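Lin2634 protein (Listeria innocua, PDB 3MZO) binds calcium ions and is probably a metal-dependent phosphohydrolase of the HD-domain superfamily, related to the 5'-deoxynucleotidase YfbR. Local coordinates at residues E130-A135 / Y171-M176; D141-S146 / E161-A166. One frame throughout, in Å; residues are numbered along the deposited sequence.

Contact 1: E130-A135 / Y171-M176; sequences EGKILA and YEYREM
Y173 and M176 reach from the turn after helix 158-172 to one flank of helix 129-151, where K132, I133 and A135 meet them. The tyrosine lies with its CE2 corner against K132: CG of the lysine sits at the ring's edge, near its plane, 4.0 Å from Y173 CE2, and the two side chains run obliquely past each other. One turn further along the helix, CB of A135 approaches the far end of the ring, 3.4 Å from Y173 OH and 3.7 Å from Y173 CZ. A residue as small as alanine suits this place, because the phenol end comes close to the helix. Toward Y173 and M176 the lysine uses its first methylenes, CB and CG, an aliphatic stem suited to a partly exposed place; the extended chain beyond carries NZ away, where it hydrogen-bonds a diethylene glycol molecule, probably from the crystallisation liquor.

M176, a selenomethionine, comes in beside the tyrosine. Its SE stands 3.9 Å from K132 CB, and the bend at chi3 (77°) turns CE onto I133, 3.8 Å from its CG1. The flexible, unbranched chain can follow the helix surface in this way, while I133 also packs on A42 and L61 of neighbouring helices. Both reaching residues belong to a type I beta turn, Y173 to M176, with M176 at the N-cap position of helix 177-191. The arrangement is that of an interhelical turn packed by its side chains onto a core helix of the all-helical HD-domain fold.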
ATOM      1  N   GLU B 130      23.224  25.541 -17.908  1.00 30.63           N
ATOM      2  CA  GLU B 130      22.239  25.075 -16.903  1.00 29.48           C
ATOM      3  C   GLU B 130      21.296  23.996 -17.455  1.00 30.03           C
ATOM      4  O   GLU B 130      20.808  23.131 -16.707  1.00 29.60           O
ATOM      5  CB  GLU B 130      21.449  26.248 -16.344  1.00 28.60           C
ATOM      6  CG  GLU B 130      22.331  27.275 -15.585  1.00 29.19           C
ATOM      7  CD  GLU B 130      23.184  28.136 -16.488  1.00 33.50           C
ATOM      8  OE1 GLU B 130      22.848  28.291 -17.689  1.00 28.70           O
ATOM      9  OE2 GLU B 130      24.186  28.680 -15.985  1.00 33.85           O
ATOM     10  N   GLY B 131      21.067  24.037 -18.770  1.00 31.16           N
ATOM     11  CA  GLY B 131      20.279  23.018 -19.458  1.00 30.36           C
ATOM     12  C   GLY B 131      21.004  21.691 -19.563  1.00 30.61           C
ATOM     13  O   GLY B 131      20.393  20.611 -19.456  1.00 30.74           O
ATOM     14  N   LYS B 132      22.311  21.763 -19.798  1.00 30.82           N
ATOM     15  CA  LYS B 132      23.121  20.557 -19.804  1.00 29.88           C
ATOM     16  C   LYS B 132      23.235  19.986 -18.393  1.00 28.82           C
ATOM     17  O   LYS B 132      23.260  18.755 -18.219  1.00 28.05           O
ATOM     18  CB  LYS B 132      24.490  20.814 -20.394  1.00 31.06           C
ATOM     19  CG  LYS B 132      24.446  21.224 -21.834  1.00 34.68           C
ATOM     20  CD  LYS B 132      25.856  21.554 -22.342  1.00 37.39           C
ATOM     21  CE  LYS B 132      25.810  21.805 -23.806  1.00 45.46           C
ATOM     22  NZ  LYS B 132      27.151  22.126 -24.396  1.00 45.98           N
ATOM     23  N   ILE B 133      23.285  20.856 -17.386  1.00 26.66           N
ATOM     24  CA  ILE B 133      23.291  20.367 -16.012  1.00 26.16           C
ATOM     25  C   ILE B 133      22.009  19.601 -15.755  1.00 26.32           C
ATOM     26  O   ILE B 133      22.032  18.571 -15.076  1.00 27.96           O
ATOM     27  CB  ILE B 133      23.523  21.488 -14.975  1.00 26.53           C
ATOM     28  CG1 ILE B 133      24.998  21.923 -14.997  1.00 27.18           C
ATOM     29  CG2 ILE B 133      23.132  21.063 -13.547  1.00 25.57           C
ATOM     30  CD1 ILE B 133      25.255  23.175 -14.223  1.00 27.46           C
ATOM     31  N   LEU B 134      20.889  20.084 -16.282  1.00 27.89           N
ATOM     32  CA  LEU B 134      19.617  19.349 -16.127  1.00 27.25           C
ATOM     33  C   LEU B 134      19.695  18.007 -16.836  1.00 28.95           C
ATOM     34  O   LEU B 134      19.246  17.000 -16.287  1.00 29.97           O
ATOM     35  CB  LEU B 134      18.425  20.140 -16.672  1.00 27.33           C
ATOM     36  CG  LEU B 134      17.068  19.398 -16.698  1.00 26.13           C
ATOM     37  CD1 LEU B 134      16.636  18.805 -15.354  1.00 25.14           C
ATOM     38  CD2 LEU B 134      15.972  20.311 -17.273  1.00 28.08           C
ATOM     39  N   ALA B 135      20.257  17.992 -18.054  1.00 28.96           N
ATOM     40  CA  ALA B 135      20.364  16.748 -18.814  1.00 28.81           C
ATOM     41  C   ALA B 135      21.145  15.695 -18.027  1.00 27.42           C
ATOM     42  O   ALA B 135      20.683  14.554 -17.903  1.00 26.61           O
ATOM     43  CB  ALA B 135      20.986  16.959 -20.273  1.00 27.75           C
ATOM     44  N   TYR B 171      28.264  10.090 -20.621  1.00 35.52           N
ATOM     45  CA  TYR B 171      29.564  10.162 -21.315  1.00 38.63           C
ATOM     46  C   TYR B 171      29.611  11.139 -22.450  1.00 39.31           C
ATOM     47  O   TYR B 171      30.683  11.631 -22.760  1.00 39.96           O
ATOM     48  CB  TYR B 171      29.988   8.819 -21.888  1.00 39.59           C
ATOM     49  CG  TYR B 171      30.916   8.107 -20.990  1.00 43.74           C
ATOM     50  CD1 TYR B 171      32.253   8.506 -20.882  1.00 49.77           C
ATOM     51  CD2 TYR B 171      30.468   7.042 -20.218  1.00 44.77           C
ATOM     52  CE1 TYR B 171      33.125   7.853 -20.032  1.00 48.63           C
ATOM     53  CE2 TYR B 171      31.321   6.376 -19.365  1.00 44.76           C
ATOM     54  CZ  TYR B 171      32.650   6.784 -19.269  1.00 47.31           C
ATOM     55  OH  TYR B 171      33.482   6.093 -18.418  1.00 52.58           O
ATOM     56  N   GLU B 172      28.472  11.394 -23.090  1.00 38.80           N
ATOM     57  CA  GLU B 172      28.361  12.381 -24.178  0.60 40.71           C
ATOM     58  C   GLU B 172      28.719  13.772 -23.676  1.00 39.99           C
ATOM     59  O   GLU B 172      29.052  14.660 -24.454  1.00 38.14           O
ATOM     60  CB  GLU B 172      26.929  12.461 -24.741  0.60 40.84           C
ATOM     61  CG  GLU B 172      26.426  11.240 -25.513  0.60 44.29           C
ATOM     62  CD  GLU B 172      25.017  11.445 -26.064  0.60 44.34           C
ATOM     63  OE1 GLU B 172      24.570  12.607 -26.210  0.60 48.38           O
ATOM     64  OE2 GLU B 172      24.346  10.445 -26.342  0.60 44.75           O
ATOM     65  N   TYR B 173      28.607  13.974 -22.360  1.00 36.67           N
ATOM     66  CA  TYR B 173      28.822  15.310 -21.770  1.00 35.29           C
ATOM     67  C   TYR B 173      30.169  15.412 -21.013  1.00 34.06           C
ATOM     68  O   TYR B 173      30.371  16.303 -20.161  1.00 36.16           O
ATOM     69  CB  TYR B 173      27.647  15.641 -20.836  1.00 35.83           C
ATOM     70  CG  TYR B 173      26.284  15.828 -21.510  1.00 34.57           C
ATOM     71  CD1 TYR B 173      25.442  14.749 -21.773  1.00 36.11           C
ATOM     72  CD2 TYR B 173      25.808  17.099 -21.800  1.00 37.75           C
ATOM     73  CE1 TYR B 173      24.181  14.945 -22.364  1.00 34.26           C
ATOM     74  CE2 TYR B 173      24.556  17.294 -22.362  1.00 38.30           C
ATOM     75  CZ  TYR B 173      23.750  16.216 -22.643  1.00 35.43           C
ATOM     76  OH  TYR B 173      22.520  16.467 -23.222  1.00 35.37           O
ATOM     77  N   ARG B 174      31.111  14.536 -21.347  1.00 34.64           N
ATOM     78  CA  ARG B 174      32.388  14.444 -20.621  0.50 37.06           C
ATOM     79  C   ARG B 174      33.291  15.677 -20.737  1.00 36.60           C
ATOM     80  O   ARG B 174      34.276  15.765 -20.019  1.00 38.12           O
ATOM     81  CB  ARG B 174      33.167  13.185 -21.042  0.50 38.28           C
ATOM     82  CG  ARG B 174      33.635  13.182 -22.494  0.50 46.03           C
ATOM     83  CD  ARG B 174      34.486  11.950 -22.831  0.50 54.92           C
ATOM     84  NE  ARG B 174      33.666  10.805 -23.206  0.50 58.97           N
ATOM     85  CZ  ARG B 174      33.182  10.622 -24.428  0.50 62.54           C
ATOM     86  NH1 ARG B 174      33.462  11.496 -25.391  0.50 63.65           N
ATOM     87  NH2 ARG B 174      32.429   9.560 -24.681  0.50 62.38           N
ATOM     88  N   GLU B 175      32.978  16.613 -21.646  1.00 36.23           N
ATOM     89  CA  GLU B 175      33.780  17.857 -21.757  1.00 37.60           C
ATOM     90  C   GLU B 175      33.493  18.746 -20.540  1.00 38.35           C
ATOM     91  O   GLU B 175      34.306  19.580 -20.164  1.00 38.94           O
ATOM     92  CB  GLU B 175      33.505  18.623 -23.061  1.00 37.07           C
HETATM   93  N   MSE B 176      32.348  18.536 -19.902  1.00 36.35           N
HETATM   94  CA  MSE B 176      31.956  19.325 -18.737  1.00 35.47           C
HETATM   95  C   MSE B 176      32.742  18.943 -17.480  1.00 34.82           C
HETATM   96  O   MSE B 176      32.955  17.764 -17.192  1.00 36.09           O
HETATM   97  CB  MSE B 176      30.462  19.134 -18.441  1.00 31.93           C
HETATM   98  CG  MSE B 176      29.468  19.663 -19.472  1.00 30.98           C
HETATM   99 SE   MSE B 176      27.670  19.146 -18.944  0.75 38.08          SE
HETATM  100  CE  MSE B 176      27.367  20.465 -17.526  1.00 33.56           C
TER

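Contact 2: D141-S146 / E161-A166; sequences DLLYES and EIYSEA
L143 and Y163 meet where helices 129-151 and 158-172, consecutive in the chain, pack as an antiparallel helical hairpin of the HD-domain fold. The axes of the two short segments come within 8.5 Å, their N-to-C directions 153° apart. Starting at the backbone, L143 CB lies 4.2 Å from CB of A166, whose small methyl suits so close a pair of helices. CG, set anti to the backbone N (chi1 -169°), comes next to Y163 CE2. CD1 then reaches over one face of the tyrosine ring in a CH-pi contact, 3.8 Å from the centroid of the Y163 ring and 28° off its normal. CD1 is also 4.0 Å from A166 CB, and the leucine side chain touches F182 and M190 of helix 177-191. The phenol gives the leucine a broad flat surface, while its OH is hydrogen-bonded to OG1 of T205 on helix 201-211.

On the other flank L142 and I162, branched apolar residues fit for a buried seam, cross at about a right angle, with L142 CG 3.5 Å from I162 CG2. S146 is small enough to fit between I162 and Y163. Its hydroxyl lies within hydrogen-bonding reach of both L142 O and L143 O, and OG lies at the Y163 ring edge, 3.3 Å from Y163 CB.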
ATOM      1  N   ASP B 141      20.071  10.532 -11.842  1.00 26.13           N
ATOM      2  CA  ASP B 141      19.050   9.964 -10.941  1.00 25.86           C
ATOM      3  C   ASP B 141      18.559   8.623 -11.506  1.00 24.21           C
ATOM      4  O   ASP B 141      18.366   7.670 -10.767  1.00 27.26           O
ATOM      5  CB  ASP B 141      17.866  10.893 -10.685  1.00 24.85           C
ATOM      6  CG  ASP B 141      16.894  10.324  -9.634  1.00 27.39           C
ATOM      7  OD1 ASP B 141      17.341   9.927  -8.547  1.00 30.36           O
ATOM      8  OD2 ASP B 141      15.679  10.222  -9.905  1.00 32.91           O
ATOM      9  N   LEU B 142      18.379   8.571 -12.816  1.00 26.18           N
ATOM     10  CA  LEU B 142      17.974   7.348 -13.501  1.00 26.86           C
ATOM     11  C   LEU B 142      19.026   6.254 -13.291  1.00 27.10           C
ATOM     12  O   LEU B 142      18.713   5.082 -13.093  1.00 28.59           O
ATOM     13  CB  LEU B 142      17.798   7.665 -14.970  1.00 29.29           C
ATOM     14  CG  LEU B 142      16.980   6.755 -15.865  1.00 39.41           C
ATOM     15  CD1 LEU B 142      15.528   6.605 -15.399  1.00 30.97           C
ATOM     16  CD2 LEU B 142      17.058   7.307 -17.285  1.00 34.11           C
ATOM     17  N   LEU B 143      20.291   6.646 -13.332  1.00 26.53           N
ATOM     18  CA  LEU B 143      21.390   5.731 -13.091  1.00 27.33           C
ATOM     19  C   LEU B 143      21.360   5.190 -11.651  1.00 26.84           C
ATOM     20  O   LEU B 143      21.554   3.994 -11.428  1.00 26.82           O
ATOM     21  CB  LEU B 143      22.732   6.436 -13.376  1.00 26.34           C
ATOM     22  CG  LEU B 143      23.996   5.577 -13.420  1.00 32.07           C
ATOM     23  CD1 LEU B 143      24.229   5.013 -14.829  1.00 29.14           C
ATOM     24  CD2 LEU B 143      25.211   6.391 -12.975  1.00 31.66           C
ATOM     25  N   TYR B 144      21.129   6.063 -10.675  1.00 26.10           N
ATOM     26  CA  TYR B 144      20.968   5.610  -9.267  1.00 27.23           C
ATOM     27  C   TYR B 144      19.750   4.687  -9.051  1.00 26.46           C
ATOM     28  O   TYR B 144      19.820   3.698  -8.303  1.00 27.53           O
ATOM     29  CB  TYR B 144      20.957   6.822  -8.288  1.00 27.91           C
ATOM     30  CG  TYR B 144      22.364   7.182  -7.859  1.00 26.37           C
ATOM     31  CD1 TYR B 144      23.196   7.928  -8.690  1.00 31.04           C
ATOM     32  CD2 TYR B 144      22.882   6.720  -6.641  1.00 26.85           C
ATOM     33  CE1 TYR B 144      24.509   8.220  -8.317  1.00 28.07           C
ATOM     34  CE2 TYR B 144      24.182   7.012  -6.255  1.00 29.24           C
ATOM     35  CZ  TYR B 144      24.982   7.773  -7.108  1.00 31.37           C
ATOM     36  OH  TYR B 144      26.254   8.086  -6.753  1.00 33.98           O
ATOM     37  N   GLU B 145      18.627   5.027  -9.661  1.00 26.18           N
ATOM     38  CA  GLU B 145      17.410   4.203  -9.502  1.00 26.76           C
ATOM     39  C   GLU B 145      17.642   2.827 -10.116  1.00 26.51           C
ATOM     40  O   GLU B 145      17.289   1.837  -9.543  1.00 28.84           O
ATOM     41  CB  GLU B 145      16.224   4.785 -10.247  1.00 27.98           C
ATOM     42  CG  GLU B 145      15.533   5.990  -9.699  1.00 33.51           C
ATOM     43  CD  GLU B 145      14.421   6.472 -10.664  1.00 36.74           C
ATOM     44  OE1 GLU B 145      14.698   6.566 -11.885  1.00 36.57           O
ATOM     45  OE2 GLU B 145      13.289   6.782 -10.210  1.00 33.27           O
ATOM     46  N   SER B 146      18.243   2.774 -11.301  1.00 27.31           N
ATOM     47  CA  SER B 146      18.418   1.507 -11.980  1.00 27.90           C
ATOM     48  C   SER B 146      19.527   0.694 -11.275  1.00 31.00           C
ATOM     49  O   SER B 146      19.430  -0.541 -11.125  1.00 31.54           O
ATOM     50  CB  SER B 146      18.689   1.727 -13.468  1.00 30.00           C
ATOM     51  OG  SER B 146      19.957   2.330 -13.688  1.00 31.87           O
ATOM     52  N   GLU B 161      19.511  -2.242 -18.936  1.00 35.63           N
ATOM     53  CA  GLU B 161      19.380  -1.442 -20.149  1.00 37.71           C
ATOM     54  C   GLU B 161      19.253   0.043 -19.846  1.00 34.58           C
ATOM     55  O   GLU B 161      19.835   0.877 -20.551  1.00 34.57           O
ATOM     56  CB  GLU B 161      18.177  -1.905 -20.986  1.00 40.68           C
ATOM     57  CG  GLU B 161      18.339  -3.305 -21.592  1.00 49.86           C
ATOM     58  CD  GLU B 161      16.990  -3.929 -22.020  1.00 63.18           C
ATOM     59  OE1 GLU B 161      15.996  -3.180 -22.229  1.00 69.16           O
ATOM     60  OE2 GLU B 161      16.922  -5.180 -22.131  1.00 71.50           O
ATOM     61  N   ILE B 162      18.498   0.382 -18.812  1.00 31.05           N
ATOM     62  CA  ILE B 162      18.348   1.780 -18.382  1.00 30.52           C
ATOM     63  C   ILE B 162      19.712   2.350 -17.904  1.00 30.92           C
ATOM     64  O   ILE B 162      20.092   3.454 -18.249  1.00 30.74           O
ATOM     65  CB  ILE B 162      17.288   1.895 -17.238  1.00 32.89           C
ATOM     66  CG1 ILE B 162      15.876   1.565 -17.775  1.00 37.80           C
ATOM     67  CG2 ILE B 162      17.299   3.298 -16.600  1.00 27.58           C
ATOM     68  CD1 ILE B 162      14.835   1.182 -16.709  1.00 36.25           C
ATOM     69  N   TYR B 163      20.408   1.578 -17.082  1.00 31.31           N
ATOM     70  CA  TYR B 163      21.691   1.962 -16.550  1.00 32.31           C
ATOM     71  C   TYR B 163      22.675   2.233 -17.706  1.00 33.51           C
ATOM     72  O   TYR B 163      23.375   3.265 -17.739  1.00 32.73           O
ATOM     73  CB  TYR B 163      22.208   0.841 -15.632  1.00 33.31           C
ATOM     74  CG  TYR B 163      23.593   1.064 -15.083  1.00 32.47           C
ATOM     75  CD1 TYR B 163      24.721   0.623 -15.785  1.00 36.38           C
ATOM     76  CD2 TYR B 163      23.786   1.725 -13.875  1.00 32.92           C
ATOM     77  CE1 TYR B 163      26.004   0.817 -15.282  1.00 40.03           C
ATOM     78  CE2 TYR B 163      25.064   1.924 -13.361  1.00 35.96           C
ATOM     79  CZ  TYR B 163      26.169   1.477 -14.074  1.00 35.98           C
ATOM     80  OH  TYR B 163      27.433   1.677 -13.568  1.00 39.38           O
ATOM     81  N   SER B 164      22.683   1.319 -18.674  1.00 34.16           N
ATOM     82  CA  SER B 164      23.578   1.423 -19.817  0.60 34.70           C
ATOM     83  C   SER B 164      23.313   2.695 -20.624  1.00 35.91           C
ATOM     84  O   SER B 164      24.248   3.426 -20.983  1.00 35.96           O
ATOM     85  CB  SER B 164      23.444   0.173 -20.675  0.60 37.13           C
ATOM     86  OG  SER B 164      23.807  -0.958 -19.910  0.60 28.80           O
ATOM     87  N   GLU B 165      22.037   2.969 -20.874  1.00 36.16           N
ATOM     88  CA  GLU B 165      21.633   4.143 -21.627  1.00 36.52           C
ATOM     89  C   GLU B 165      21.990   5.404 -20.884  1.00 34.71           C
ATOM     90  O   GLU B 165      22.487   6.353 -21.495  1.00 33.86           O
ATOM     91  CB  GLU B 165      20.131   4.125 -21.914  1.00 34.54           C
ATOM     92  CG  GLU B 165      19.596   5.311 -22.776  1.00 45.71           C
ATOM     93  CD  GLU B 165      19.403   6.665 -22.009  1.00 58.45           C
ATOM     94  OE1 GLU B 165      19.069   6.683 -20.788  1.00 59.57           O
ATOM     95  OE2 GLU B 165      19.575   7.726 -22.654  1.00 59.46           O
ATOM     96  N   ALA B 166      21.724   5.415 -19.576  1.00 32.31           N
ATOM     97  CA  ALA B 166      21.986   6.574 -18.748  1.00 30.72           C
ATOM     98  C   ALA B 166      23.490   6.867 -18.715  1.00 32.16           C
ATOM     99  O   ALA B 166      23.899   7.988 -19.017  1.00 33.92           O
ATOM    100  CB  ALA B 166      21.384   6.382 -17.324  1.00 29.47           C
TER

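Overall arrangement
Both contacts join helix 129-151 to helix 158-172 or the turn that follows it, and contact 2 is nested within the chain loop closed by contact 1. Along the sequence the order is 130-135, 141-146, 161-166, 171-176, as expected of an antiparallel pair: contact 2 lies nearer the connection between the helices and contact 1 towards their other ends. Their centres are about 16 Å apart, their nearest atoms about 5 Å, and they do not touch. Between the two first segments comes D138, which binds calcium with H34, H68 and D69. Helix 129-151 is therefore packed on both sequence sides of D138, by helix 158-172 on one and by the turn after it on the other.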